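Local coordinates for protein iron aquisition yersiniabactin synthesis enzyme, YbtT (Escherichia coli, PDB 6BA9) that hydrolyses thioesters as a low-specificity type II thioesterase and so maintains production of the metallophore yersiniabactin, at residues M2-W7 with L43-W48; L108-L113 with L186-L191; I114-H119 with H226-Q231; D178-C183 with W209-S214. The protein carries 1 engineered substitution. All coordinates share one frame; numbering follows the deposited sequence.

Interaction 1 (M2-W7 with L43-W48); sequences MCIPLW and LSLVTW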
loop_
_atom_site.group_PDB
_atom_site.type_symbol
_atom_site.label_atom_id
_atom_site.label_comp_id
_atom_site.label_asym_id
_atom_site.label_seq_id
_atom_site.Cartn_x
_atom_site.Cartn_y
_atom_site.Cartn_z
ATOM N N MET A 2 3.987 13.459 -4.274
ATOM C CA MET A 2 3.143 12.273 -4.320
ATOM C C MET A 2 2.129 12.248 -3.184
ATOM O O MET A 2 1.017 11.738 -3.368
ATOM C CB MET A 2 3.993 10.998 -4.192
ATOM C CG MET A 2 4.955 10.729 -5.315
ATOM S SD MET A 2 6.006 9.328 -4.844
ATOM C CE MET A 2 5.064 7.995 -5.536
ATOM N N CYS A 3 2.477 12.765 -2.012
ATOM C CA CYS A 3 1.614 12.654 -0.841
ATOM C C CYS A 3 0.570 13.767 -0.810
ATOM O O CYS A 3 0.887 14.941 -1.033
ATOM C CB CYS A 3 2.440 12.706 0.438
ATOM S SG CYS A 3 3.495 11.257 0.657
ATOM N N ILE A 4 -0.676 13.385 -0.542
ATOM C CA ILE A 4 -1.760 14.344 -0.303
ATOM C C ILE A 4 -2.279 14.139 1.120
ATOM O O ILE A 4 -2.466 12.997 1.561
ATOM C CB ILE A 4 -2.876 14.233 -1.356
ATOM C CG1 ILE A 4 -3.530 12.863 -1.339
ATOM C CG2 ILE A 4 -2.331 14.513 -2.743
ATOM C CD1 ILE A 4 -4.756 12.726 -2.273
ATOM N N PRO A 5 -2.559 15.211 1.856
ATOM C CA PRO A 5 -3.045 15.064 3.231
ATOM C C PRO A 5 -4.511 14.657 3.267
ATOM O O PRO A 5 -5.337 15.194 2.523
ATOM C CB PRO A 5 -2.856 16.472 3.813
ATOM C CG PRO A 5 -2.978 17.366 2.637
ATOM C CD PRO A 5 -2.356 16.623 1.486
ATOM N N LEU A 6 -4.834 13.687 4.128
ATOM C CA LEU A 6 -6.218 13.290 4.381
ATOM C C LEU A 6 -6.696 13.724 5.756
ATOM O O LEU A 6 -7.818 14.234 5.889
ATOM C CB LEU A 6 -6.405 11.773 4.244
ATOM C CG LEU A 6 -6.100 11.113 2.892
ATOM C CD1 LEU A 6 -6.459 9.643 2.902
ATOM C CD2 LEU A 6 -6.823 11.818 1.754
ATOM N N TRP A 7 -5.885 13.517 6.789
ATOM C CA TRP A 7 -6.181 13.999 8.136
ATOM C C TRP A 7 -5.039 14.865 8.636
ATOM O O TRP A 7 -3.867 14.509 8.467
ATOM C CB TRP A 7 -6.317 12.877 9.186
ATOM C CG TRP A 7 -7.285 11.796 8.934
ATOM C CD1 TRP A 7 -8.391 11.825 8.132
ATOM C CD2 TRP A 7 -7.227 10.485 9.488
ATOM N NE1 TRP A 7 -9.016 10.609 8.159
ATOM C CE2 TRP A 7 -8.320 9.766 8.983
ATOM C CE3 TRP A 7 -6.351 9.851 10.370
ATOM C CZ2 TRP A 7 -8.562 8.443 9.325
ATOM C CZ3 TRP A 7 -6.582 8.537 10.697
ATOM C CH2 TRP A 7 -7.687 7.845 10.183
ATOM N N LEU A 43 -2.479 11.862 8.611
ATOM C CA LEU A 43 -2.622 10.791 7.636
ATOM C C LEU A 43 -2.498 11.378 6.241
ATOM O O LEU A 43 -3.213 12.326 5.892
ATOM C CB LEU A 43 -3.981 10.112 7.740
ATOM C CG LEU A 43 -4.323 9.056 6.684
ATOM C CD1 LEU A 43 -3.382 7.847 6.737
ATOM C CD2 LEU A 43 -5.759 8.573 6.862
ATOM N N SER A 44 -1.596 10.813 5.447
ATOM C CA SER A 44 -1.445 11.198 4.052
ATOM C C SER A 44 -1.555 9.967 3.171
ATOM O O SER A 44 -1.224 8.852 3.594
ATOM C CB SER A 44 -0.119 11.888 3.814
ATOM O OG SER A 44 0.010 13.070 4.612
ATOM N N LEU A 45 -2.015 10.188 1.938
ATOM C CA LEU A 45 -2.166 9.152 0.928
ATOM C C LEU A 45 -1.176 9.421 -0.199
ATOM O O LEU A 45 -1.029 10.566 -0.656
ATOM C CB LEU A 45 -3.596 9.170 0.356
ATOM C CG LEU A 45 -3.924 8.109 -0.693
ATOM C CD1 LEU A 45 -3.960 6.719 -0.099
ATOM C CD2 LEU A 45 -5.264 8.451 -1.367
ATOM N N VAL A 46 -0.510 8.370 -0.651
ATOM C CA VAL A 46 0.451 8.454 -1.751
ATOM C C VAL A 46 -0.299 8.306 -3.074
ATOM O O VAL A 46 -1.113 7.392 -3.233
ATOM C CB VAL A 46 1.526 7.365 -1.612
ATOM C CG1 VAL A 46 2.546 7.469 -2.735
ATOM C CG2 VAL A 46 2.226 7.471 -0.273
ATOM N N THR A 47 -0.018 9.197 -4.023
ATOM C CA THR A 47 -0.579 9.138 -5.372
ATOM C C THR A 47 0.429 8.499 -6.315
ATOM O O THR A 47 1.569 8.965 -6.403
ATOM C CB THR A 47 -0.844 10.552 -5.886
ATOM O OG1 THR A 47 -1.616 11.293 -4.940
ATOM C CG2 THR A 47 -1.555 10.523 -7.215
ATOM N N TRP A 48 0.014 7.466 -7.034
ATOM C CA TRP A 48 0.855 6.922 -8.089
ATOM C C TRP A 48 0.851 7.866 -9.297
ATOM O O TRP A 48 -0.216 8.347 -9.710
ATOM C CB TRP A 48 0.354 5.554 -8.531
ATOM C CG TRP A 48 0.288 4.443 -7.495
ATOM C CD1 TRP A 48 -0.602 3.416 -7.506
ATOM C CD2 TRP A 48 1.144 4.225 -6.347
ATOM N NE1 TRP A 48 -0.366 2.563 -6.452
ATOM C CE2 TRP A 48 0.684 3.038 -5.721
ATOM C CE3 TRP A 48 2.227 4.904 -5.783
ATOM C CZ2 TRP A 48 1.266 2.519 -4.575
ATOM C CZ3 TRP A 48 2.807 4.377 -4.630
ATOM C CH2 TRP A 48 2.314 3.189 -4.045
HETATM O O HOH W 1 -1.701 14.843 6.583
#
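W7 lays one face of its indole over L43. L43 CD2 stands 3.5 Å from the centroid of the six-membered ring of W7, only 10° off the ring normal, a geometry that qualifies as a CH-pi contact. L43 CB adds a second touch at W7 CE3. With CG of L43 anti to the backbone N (chi1 174°), the CD2 branch comes to lie over the centre of the W7 ring. The edge of the indole is held elsewhere, since NE1 bonds to the carbonyl of W33. L6 slants across both leucines of the facing strand, its CD1 lying 3.9 Å from L45 CB. Two residues, L6 and W7, stand opposite the single L43, a classic beta bulge: L43 O accepts from L6 N at 2.8 Å and from W7 N at 3.1 Å, the latter in the carbonyl plane on a lone pair. The bulge interrupts the antiparallel pairing of the outermost strand 3-7 with 42-46, at one edge of the alpha/beta-hydrolase sheet. Before the bulge in strand 3-7, I4 and L45 form a hydrogen-bonded pair, with I4 N to L45 O at 2.8 Å. The I4 and L45 side chains leave the same face of the sheet and lie next to each other. C3 and V46 make a non-hydrogen-bonded pair on the other side, where L70 of helix 63-77 touches both; C3 SG meets V46 CG2 at 4.1 Å. M2 bends at its last torsion (chi3 92°), carrying CE to V46 CG1 at 3.8 Å and to the edge of the W48 indole. M2 O receives T47 N from above its carbonyl plane.

Interaction 2 (L108-L113 with L186-L191); sequences LAPQGL and LRTPAL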
loop_
_atom_site.group_PDB
_atom_site.type_symbol
_atom_site.label_atom_id
_atom_site.label_comp_id
_atom_site.label_asym_id
_atom_site.label_seq_id
_atom_site.Cartn_x
_atom_site.Cartn_y
_atom_site.Cartn_z
ATOM N N LEU A 108 17.229 6.921 8.831
ATOM C CA LEU A 108 16.136 7.823 9.147
ATOM C C LEU A 108 15.101 7.216 10.081
ATOM O O LEU A 108 14.240 7.949 10.592
ATOM C CB LEU A 108 15.532 8.386 7.860
ATOM C CG LEU A 108 16.584 9.284 7.188
ATOM C CD1 LEU A 108 16.115 9.720 5.833
ATOM C CD2 LEU A 108 16.896 10.512 8.049
ATOM N N ALA A 109 15.188 5.915 10.338
ATOM C CA ALA A 109 14.508 5.296 11.467
ATOM C C ALA A 109 13.004 5.525 11.403
ATOM O O ALA A 109 12.444 6.166 12.301
ATOM C CB ALA A 109 15.063 5.863 12.779
ATOM N N PRO A 110 12.314 5.036 10.381
ATOM C CA PRO A 110 10.841 4.994 10.462
ATOM C C PRO A 110 10.419 4.255 11.728
ATOM O O PRO A 110 11.093 3.329 12.172
ATOM C CB PRO A 110 10.424 4.223 9.204
ATOM C CG PRO A 110 11.638 4.146 8.343
ATOM C CD PRO A 110 12.842 4.290 9.230
ATOM N N GLN A 111 9.309 4.672 12.328
ATOM C CA GLN A 111 8.868 4.067 13.579
ATOM C C GLN A 111 8.019 2.821 13.388
ATOM O O GLN A 111 7.867 2.034 14.331
ATOM C CB GLN A 111 8.118 5.095 14.427
ATOM C CG GLN A 111 9.000 6.291 14.762
ATOM C CD GLN A 111 10.249 5.895 15.504
ATOM O OE1 GLN A 111 10.184 5.408 16.630
ATOM N NE2 GLN A 111 11.412 6.086 14.866
ATOM N N GLY A 112 7.486 2.587 12.203
ATOM C CA GLY A 112 6.665 1.422 12.008
ATOM C C GLY A 112 6.367 1.216 10.543
ATOM O O GLY A 112 6.329 2.193 9.778
ATOM N N LEU A 113 6.156 -0.044 10.169
ATOM C CA LEU A 113 5.791 -0.485 8.827
ATOM C C LEU A 113 4.579 -1.401 8.943
ATOM O O LEU A 113 4.608 -2.376 9.710
ATOM C CB LEU A 113 6.938 -1.251 8.176
ATOM C CG LEU A 113 6.635 -1.868 6.815
ATOM C CD1 LEU A 113 6.257 -0.794 5.762
ATOM C CD2 LEU A 113 7.815 -2.734 6.379
ATOM N N LEU A 186 14.601 -6.178 7.248
ATOM C CA LEU A 186 14.344 -4.854 7.778
ATOM C C LEU A 186 14.168 -4.927 9.277
ATOM O O LEU A 186 13.573 -5.877 9.796
ATOM C CB LEU A 186 13.074 -4.285 7.148
ATOM C CG LEU A 186 13.153 -3.925 5.668
ATOM C CD1 LEU A 186 11.963 -3.033 5.302
ATOM C CD2 LEU A 186 14.453 -3.213 5.334
ATOM N N ARG A 187 14.709 -3.937 9.979
ATOM C CA ARG A 187 14.621 -3.869 11.428
ATOM C C ARG A 187 13.520 -2.956 11.930
ATOM O O ARG A 187 13.203 -2.994 13.126
ATOM C CB ARG A 187 15.964 -3.453 12.015
ATOM C CG ARG A 187 16.980 -4.583 11.960
ATOM C CD ARG A 187 17.860 -4.497 10.736
ATOM N NE ARG A 187 18.707 -5.688 10.579
ATOM C CZ ARG A 187 19.814 -5.721 9.841
ATOM N NH1 ARG A 187 20.231 -4.627 9.213
ATOM N NH2 ARG A 187 20.514 -6.845 9.743
ATOM N N THR A 188 12.914 -2.157 11.065
ATOM C CA THR A 188 11.794 -1.334 11.497
ATOM C C THR A 188 10.683 -2.233 12.043
ATOM O O THR A 188 10.305 -3.212 11.386
ATOM C CB THR A 188 11.265 -0.541 10.297
ATOM O OG1 THR A 188 12.250 0.410 9.845
ATOM C CG2 THR A 188 9.979 0.218 10.642
ATOM N N PRO A 189 10.098 -1.914 13.196
ATOM C CA PRO A 189 9.001 -2.742 13.714
ATOM C C PRO A 189 7.840 -2.766 12.736
ATOM O O PRO A 189 7.446 -1.730 12.188
ATOM C CB PRO A 189 8.615 -2.035 15.013
ATOM C CG PRO A 189 9.866 -1.357 15.434
ATOM C CD PRO A 189 10.487 -0.869 14.153
ATOM N N ALA A 190 7.295 -3.961 12.531
ATOM C CA ALA A 190 6.368 -4.236 11.449
ATOM C C ALA A 190 5.133 -4.959 11.959
ATOM O O ALA A 190 5.202 -5.812 12.856
ATOM C CB ALA A 190 7.019 -5.065 10.361
ATOM N N LEU A 191 3.999 -4.626 11.337
ATOM C CA LEU A 191 2.725 -5.272 11.580
ATOM C C LEU A 191 2.210 -5.832 10.267
ATOM O O LEU A 191 2.206 -5.126 9.248
ATOM C CB LEU A 191 1.724 -4.257 12.112
ATOM C CG LEU A 191 0.270 -4.693 12.245
ATOM C CD1 LEU A 191 0.125 -5.846 13.266
ATOM C CD2 LEU A 191 -0.598 -3.507 12.645
HETATM O O HOH W 2 13.422 1.921 11.685
#
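Backbone hydrogen bonds carry the pairing of L113 with the chain around A190. L113 N donates to P189 O at 2.9 Å, in the plane of that carbonyl, and L191 N donates to L113 O at 2.8 Å, nearly along the C=O axis. Both bonds of L113 thus go to the residues flanking A190, as a parallel bridge requires. Two CA-H...O contacts reinforce them: G112 CA lies 3.3 Å from P189 O, and A190 CA 3.1 Å from L113 O. Here the neighbouring parallel strands 112-116 and 190-195 of the alpha/beta-hydrolase sheet begin to run together. The chain between them includes helices 134-144 and 155-174, at the place where type II thioesterases usually carry their lid. Van der Waals contact centres on the T188 methyl: CG2, anti to the backbone N, lies on the backbone of the other segment, 3.6 Å from P110 O and 3.7 Å from G112 C. The same methyl touches L113 CB. Apolar packing comes from L113, whose CD2 meets L186 CD1 at 4.3 Å and whose CB faces A190 CB. P110 and T188 cross at about a right angle, with the pyrrolidine CD beside OG1. Polar side-chain contact is indirect: a water donates to T188 OG1 at 2.7 Å and also to P110 O, tying the two loops together ahead of the strands. T188 OG1 is held as well by E104 of helix 91-105, and that carboxylate takes the R187 N through its other oxygen. Q111 folds back on its own loop, NE2 bonding to A109 O, while the backbone oxygen of Q111 accepts from NE2 of H246.

Interaction 3 (I114-H119 with H226-Q231); sequences IISGCH and HFYPIQ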
loop_
_atom_site.group_PDB
_atom_site.type_symbol
_atom_site.label_atom_id
_atom_site.label_comp_id
_atom_site.label_asym_id
_atom_site.label_seq_id
_atom_site.Cartn_x
_atom_site.Cartn_y
_atom_site.Cartn_z
ATOM N N ILE A 114 3.522 -1.095 8.187
ATOM C CA ILE A 114 2.288 -1.877 8.169
ATOM C C ILE A 114 2.117 -2.468 6.767
ATOM O O ILE A 114 1.922 -1.722 5.785
ATOM C CB ILE A 114 1.058 -1.064 8.617
ATOM C CG1 ILE A 114 1.261 -0.484 10.033
ATOM C CG2 ILE A 114 -0.195 -1.938 8.576
ATOM C CD1 ILE A 114 1.672 0.959 10.053
ATOM N N ILE A 115 2.222 -3.794 6.673
ATOM C CA ILE A 115 2.084 -4.555 5.439
ATOM C C ILE A 115 0.710 -5.215 5.491
ATOM O O ILE A 115 0.451 -6.035 6.379
ATOM C CB ILE A 115 3.198 -5.614 5.366
ATOM C CG1 ILE A 115 4.562 -4.952 5.282
ATOM C CG2 ILE A 115 2.963 -6.622 4.236
ATOM C CD1 ILE A 115 4.806 -4.187 4.056
ATOM N N SER A 116 -0.178 -4.858 4.574
ATOM C CA SER A 116 -1.551 -5.343 4.575
ATOM C C SER A 116 -1.891 -6.036 3.258
ATOM O O SER A 116 -1.639 -5.497 2.172
ATOM C CB SER A 116 -2.443 -4.133 4.807
ATOM O OG SER A 116 -3.825 -4.435 4.783
ATOM N N GLY A 117 -2.511 -7.219 3.351
ATOM C CA GLY A 117 -3.132 -7.831 2.196
ATOM C C GLY A 117 -2.241 -7.996 0.984
ATOM O O GLY A 117 -2.670 -7.693 -0.143
ATOM N N CYS A 118 -1.026 -8.516 1.188
ATOM C CA CYS A 118 -0.054 -8.649 0.112
ATOM C C CYS A 118 0.799 -9.878 0.360
ATOM O O CYS A 118 1.239 -10.103 1.486
ATOM C CB CYS A 118 0.850 -7.416 0.092
ATOM S SG CYS A 118 1.950 -7.305 -1.333
ATOM N N HIS A 119 1.038 -10.649 -0.698
ATOM C CA HIS A 119 1.993 -11.743 -0.619
ATOM C C HIS A 119 3.414 -11.203 -0.449
ATOM O O HIS A 119 3.746 -10.076 -0.841
ATOM C CB HIS A 119 1.934 -12.589 -1.890
ATOM C CG HIS A 119 2.263 -11.810 -3.115
ATOM N ND1 HIS A 119 1.353 -10.973 -3.724
ATOM C CD2 HIS A 119 3.414 -11.690 -3.810
ATOM C CE1 HIS A 119 1.934 -10.376 -4.749
ATOM N NE2 HIS A 119 3.181 -10.800 -4.833
ATOM N N HIS A 226 -11.103 -8.198 0.430
ATOM C CA HIS A 226 -9.854 -7.534 0.037
ATOM C C HIS A 226 -9.874 -6.035 0.310
ATOM O O HIS A 226 -8.812 -5.421 0.461
ATOM C CB HIS A 226 -9.545 -7.763 -1.452
ATOM C CG HIS A 226 -8.190 -7.263 -1.881
ATOM N ND1 HIS A 226 -7.025 -7.715 -1.314
ATOM C CD2 HIS A 226 -7.831 -6.338 -2.802
ATOM C CE1 HIS A 226 -5.995 -7.095 -1.871
ATOM N NE2 HIS A 226 -6.461 -6.257 -2.780
ATOM N N PHE A 227 -11.044 -5.410 0.373
ATOM C CA PHE A 227 -11.114 -3.976 0.597
ATOM C C PHE A 227 -11.342 -3.607 2.063
ATOM O O PHE A 227 -11.767 -2.487 2.362
ATOM C CB PHE A 227 -12.118 -3.345 -0.368
ATOM C CG PHE A 227 -11.671 -3.469 -1.803
ATOM C CD1 PHE A 227 -10.694 -2.631 -2.306
ATOM C CD2 PHE A 227 -12.137 -4.499 -2.601
ATOM C CE1 PHE A 227 -10.235 -2.770 -3.605
ATOM C CE2 PHE A 227 -11.685 -4.641 -3.898
ATOM C CZ PHE A 227 -10.740 -3.781 -4.401
ATOM N N TYR A 228 -10.980 -4.498 2.980
ATOM C CA TYR A 228 -11.124 -4.228 4.408
ATOM C C TYR A 228 -10.486 -2.912 4.872
ATOM O O TYR A 228 -11.002 -2.315 5.818
ATOM C CB TYR A 228 -10.676 -5.422 5.274
ATOM C CG TYR A 228 -9.194 -5.770 5.218
ATOM C CD1 TYR A 228 -8.262 -5.037 5.938
ATOM C CD2 TYR A 228 -8.746 -6.847 4.475
ATOM C CE1 TYR A 228 -6.903 -5.353 5.886
ATOM C CE2 TYR A 228 -7.393 -7.177 4.420
ATOM C CZ TYR A 228 -6.488 -6.424 5.125
ATOM O OH TYR A 228 -5.165 -6.777 5.039
ATOM N N PRO A 229 -9.389 -2.397 4.291
ATOM C CA PRO A 229 -8.868 -1.126 4.831
ATOM C C PRO A 229 -9.863 0.014 4.738
ATOM O O PRO A 229 -9.839 0.935 5.572
ATOM C CB PRO A 229 -7.606 -0.863 4.002
ATOM C CG PRO A 229 -7.160 -2.242 3.595
ATOM C CD PRO A 229 -8.464 -2.976 3.295
ATOM N N ILE A 230 -10.714 -0.021 3.721
ATOM C CA ILE A 230 -11.731 1.000 3.486
ATOM C C ILE A 230 -13.061 0.599 4.101
ATOM O O ILE A 230 -13.645 1.346 4.882
ATOM C CB ILE A 230 -11.844 1.262 1.970
ATOM C CG1 ILE A 230 -10.529 1.878 1.460
ATOM C CG2 ILE A 230 -13.027 2.170 1.666
ATOM C CD1 ILE A 230 -10.346 1.743 -0.053
ATOM N N GLN A 231 -13.524 -0.610 3.798
ATOM C CA GLN A 231 -14.832 -1.058 4.267
ATOM C C GLN A 231 -14.846 -1.355 5.762
ATOM O O GLN A 231 -15.912 -1.287 6.390
ATOM C CB GLN A 231 -15.253 -2.291 3.474
ATOM C CG GLN A 231 -15.269 -2.073 1.964
ATOM C CD GLN A 231 -16.398 -1.171 1.541
ATOM O OE1 GLN A 231 -17.521 -1.319 2.014
ATOM N NE2 GLN A 231 -16.110 -0.219 0.664
#
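S116 OG is gripped by two groups: the Y228 hydroxyl, at 2.7 Å from OG to OH, and ND1 of H89. Between the two hydroxyls either could be the donor. With OG anti to the backbone N (chi1 178°), the serine oxygen projects from the end of its strand toward the phenol, and it also lies 3.3 Å from Y228 CZ, oblique to the ring. Y228 reaches it from the start of helix 228-231 with CG in the position between backbone N and carbonyl carbon (chi1 66°). Its ring is backed by P229, whose CD sits 3.3 Å above the plane, offset toward the rim. G117 N is close to the same phenol, 3.2 Å from Y228 OH, but at an angle too poor for a hydrogen bond; it lies at the edge of the ring. The carbonyl oxygen of the same glycine, G117 O, lies 3.8 Å from H226 CE1, in the plane of the imidazole. Strand 112-116 ends at S116, and G117, with a positive phi (54°), begins the turn away from it. The H226 ring is oriented by D198, whose OD1 pairs with ND1, which is consistent with the His-Asp pair of the catalytic triad in this family. H89 bridges the two segments, ND1 to S116 OG and NE2 to H226 O. F227, at the N-cap, accepts I230 N and Q231 N with its one carbonyl. The contact thus joins the C-terminal end of strand 112-116 to helix 228-231, with L193 of strand 190-195 and F236 of helix 233-243 packing against both S116 and Y228.

Interaction 4 (D178-C183 with W209-S214); sequences DSPDVC and WRQWLS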
loop_
_atom_site.group_PDB
_atom_site.type_symbol
_atom_site.label_atom_id
_atom_site.label_comp_id
_atom_site.label_asym_id
_atom_site.label_seq_id
_atom_site.Cartn_x
_atom_site.Cartn_y
_atom_site.Cartn_z
ATOM N N ASP A 178 14.257 -13.774 -5.881
ATOM C CA ASP A 178 14.392 -15.227 -5.870
ATOM C C ASP A 178 14.359 -15.787 -4.456
ATOM O O ASP A 178 13.852 -16.894 -4.250
ATOM C CB ASP A 178 15.672 -15.657 -6.579
ATOM C CG ASP A 178 15.562 -15.563 -8.082
ATOM O OD1 ASP A 178 14.423 -15.507 -8.594
ATOM O OD2 ASP A 178 16.618 -15.552 -8.753
ATOM N N SER A 179 14.873 -15.052 -3.476
ATOM C CA SER A 179 14.885 -15.541 -2.108
ATOM C C SER A 179 15.013 -14.359 -1.157
ATOM O O SER A 179 15.534 -13.303 -1.535
ATOM C CB SER A 179 16.038 -16.535 -1.892
ATOM O OG SER A 179 17.028 -15.996 -1.050
ATOM N N PRO A 180 14.566 -14.517 0.093
ATOM C CA PRO A 180 14.713 -13.437 1.086
ATOM C C PRO A 180 16.149 -13.056 1.392
ATOM O O PRO A 180 16.383 -11.983 1.960
ATOM C CB PRO A 180 14.004 -13.998 2.328
ATOM C CG PRO A 180 13.138 -15.125 1.810
ATOM C CD PRO A 180 13.876 -15.693 0.650
ATOM N N ASP A 181 17.126 -13.890 1.050
ATOM C CA ASP A 181 18.496 -13.544 1.395
ATOM C C ASP A 181 19.135 -12.581 0.410
ATOM O O ASP A 181 20.310 -12.238 0.582
ATOM C CB ASP A 181 19.354 -14.800 1.577
ATOM C CG ASP A 181 19.576 -15.559 0.292
ATOM O OD1 ASP A 181 19.249 -15.046 -0.800
ATOM O OD2 ASP A 181 20.099 -16.692 0.380
ATOM N N VAL A 182 18.390 -12.123 -0.599
ATOM C CA VAL A 182 18.889 -11.119 -1.528
ATOM C C VAL A 182 19.243 -9.816 -0.829
ATOM O O VAL A 182 20.083 -9.062 -1.331
ATOM C CB VAL A 182 17.884 -10.907 -2.689
ATOM C CG1 VAL A 182 18.229 -9.668 -3.496
ATOM C CG2 VAL A 182 17.868 -12.136 -3.604
ATOM N N CYS A 183 18.645 -9.517 0.320
ATOM C CA CYS A 183 19.101 -8.365 1.086
ATOM C C CYS A 183 18.868 -8.610 2.565
ATOM O O CYS A 183 18.168 -9.556 2.947
ATOM C CB CYS A 183 18.375 -7.094 0.674
ATOM S SG CYS A 183 16.617 -7.201 1.042
ATOM N N TRP A 209 5.842 -12.927 4.852
ATOM C CA TRP A 209 6.637 -11.718 5.042
ATOM C C TRP A 209 7.601 -11.829 6.215
ATOM O O TRP A 209 8.554 -11.045 6.300
ATOM C CB TRP A 209 5.730 -10.518 5.256
ATOM C CG TRP A 209 5.204 -9.855 3.992
ATOM C CD1 TRP A 209 4.006 -10.073 3.394
ATOM C CD2 TRP A 209 5.858 -8.847 3.222
ATOM N NE1 TRP A 209 3.870 -9.273 2.285
ATOM C CE2 TRP A 209 4.997 -8.504 2.162
ATOM C CE3 TRP A 209 7.090 -8.211 3.322
ATOM C CZ2 TRP A 209 5.335 -7.545 1.206
ATOM C CZ3 TRP A 209 7.421 -7.260 2.374
ATOM C CH2 TRP A 209 6.542 -6.938 1.336
ATOM N N ARG A 210 7.381 -12.776 7.125
ATOM C CA ARG A 210 8.292 -12.915 8.250
ATOM C C ARG A 210 9.696 -13.286 7.799
ATOM O O ARG A 210 10.638 -13.106 8.576
ATOM C CB ARG A 210 7.740 -13.920 9.268
ATOM C CG ARG A 210 6.456 -13.444 9.960
ATOM C CD ARG A 210 5.968 -14.398 11.065
ATOM N NE ARG A 210 5.632 -15.699 10.509
ATOM C CZ ARG A 210 6.413 -16.777 10.539
ATOM N NH1 ARG A 210 7.587 -16.724 11.145
ATOM N NH2 ARG A 210 5.998 -17.890 9.953
ATOM N N GLN A 211 9.870 -13.746 6.563
ATOM C CA GLN A 211 11.203 -14.015 6.036
ATOM C C GLN A 211 12.010 -12.738 5.857
ATOM O O GLN A 211 13.248 -12.793 5.802
ATOM C CB GLN A 211 11.115 -14.722 4.681
ATOM C CG GLN A 211 10.430 -16.091 4.682
ATOM C CD GLN A 211 11.315 -17.164 5.237
ATOM O OE1 GLN A 211 12.536 -17.032 5.228
ATOM N NE2 GLN A 211 10.711 -18.233 5.719
ATOM N N TRP A 212 11.337 -11.587 5.783
ATOM C CA TRP A 212 11.945 -10.319 5.385
ATOM C C TRP A 212 12.047 -9.307 6.520
ATOM O O TRP A 212 12.594 -8.212 6.318
ATOM C CB TRP A 212 11.093 -9.714 4.251
ATOM C CG TRP A 212 11.080 -10.519 3.017
ATOM C CD1 TRP A 212 10.277 -11.582 2.730
ATOM C CD2 TRP A 212 11.931 -10.346 1.881
ATOM N NE1 TRP A 212 10.570 -12.072 1.479
ATOM C CE2 TRP A 212 11.591 -11.335 0.944
ATOM C CE3 TRP A 212 12.956 -9.447 1.570
ATOM C CZ2 TRP A 212 12.220 -11.439 -0.284
ATOM C CZ3 TRP A 212 13.577 -9.558 0.355
ATOM C CH2 TRP A 212 13.212 -10.545 -0.561
ATOM N N LEU A 213 11.531 -9.621 7.707
ATOM C CA LEU A 213 11.276 -8.639 8.753
ATOM C C LEU A 213 11.768 -9.189 10.083
ATOM O O LEU A 213 11.279 -10.224 10.549
ATOM C CB LEU A 213 9.774 -8.339 8.815
ATOM C CG LEU A 213 9.135 -7.808 7.531
ATOM C CD1 LEU A 213 7.604 -7.784 7.665
ATOM C CD2 LEU A 213 9.670 -6.420 7.214
ATOM N N SER A 214 12.735 -8.504 10.697
ATOM C CA SER A 214 13.316 -8.981 11.960
ATOM C C SER A 214 12.430 -8.765 13.177
ATOM O O SER A 214 12.571 -9.494 14.178
ATOM C CB SER A 214 14.655 -8.288 12.190
ATOM O OG SER A 214 15.533 -8.659 11.153
#
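P180, in the 3-10 segment 180-182, and W212, just past the 3-10 segment 209-211, bring their CA atoms to 6.0 Å, and no hydrogen bond joins the two segments. The side chains supply the contact. P180 lies over one face of the W212 indole: its CA is 3.7 Å from the centroid of the six-membered ring and 20° off the normal, a CH-pi geometry, displaced toward the rim. P180 CB reaches the same ring at CE2, 3.9 Å away. The pyrrolidine also leans on Q211, where P180 CG comes to 3.5 Å from CB; the glutamine chain then bends at its second torsion (chi2 -76°), which leaves OE1 near the same CG. C183 approaches from a different direction, with SG 3.9 Å from W212 CZ3; the line from the centroid of the six-membered ring to the sulfur runs 80° off the normal, a sulfur-aromatic contact at the edge. The indole itself is fixed by H122, whose ND1 bonds to NE1 and whose ring meets it at a shallow angle, while Y177 contributes another aromatic neighbour. S179 opens its turn by taking D181 N on OG at 3.0 Å, and V182 N bonds to S179 O. This is an ST turn leading into a 3-10 turn, packed on a buried tryptophan in a contact near the surface, where the loops preceding strands 190-195 and 216-222 meet.

Interactions 1, 2 and 3 are buried and all reach the central sheet, while interaction 4 lies at the surface. Interaction 1 pairs the antiparallel outer strand, and interaction 2 a parallel pair further in; both rest on backbone hydrogen bonds. Interaction 3 continues strand 112-116 from interaction 2 and is joined to it by L191 O and I115 N, but its chemistry is a hydroxyl-hydroxyl bond beside a histidine, as befits a probable active-site region. Interaction 4 relies on apolar and aromatic contacts; its W212 and S214 bond by backbone to L186 of interaction 2, and W209 NE1 to C118 O of interaction 3. The centres of interactions 1 and 4 are about 28 Å apart.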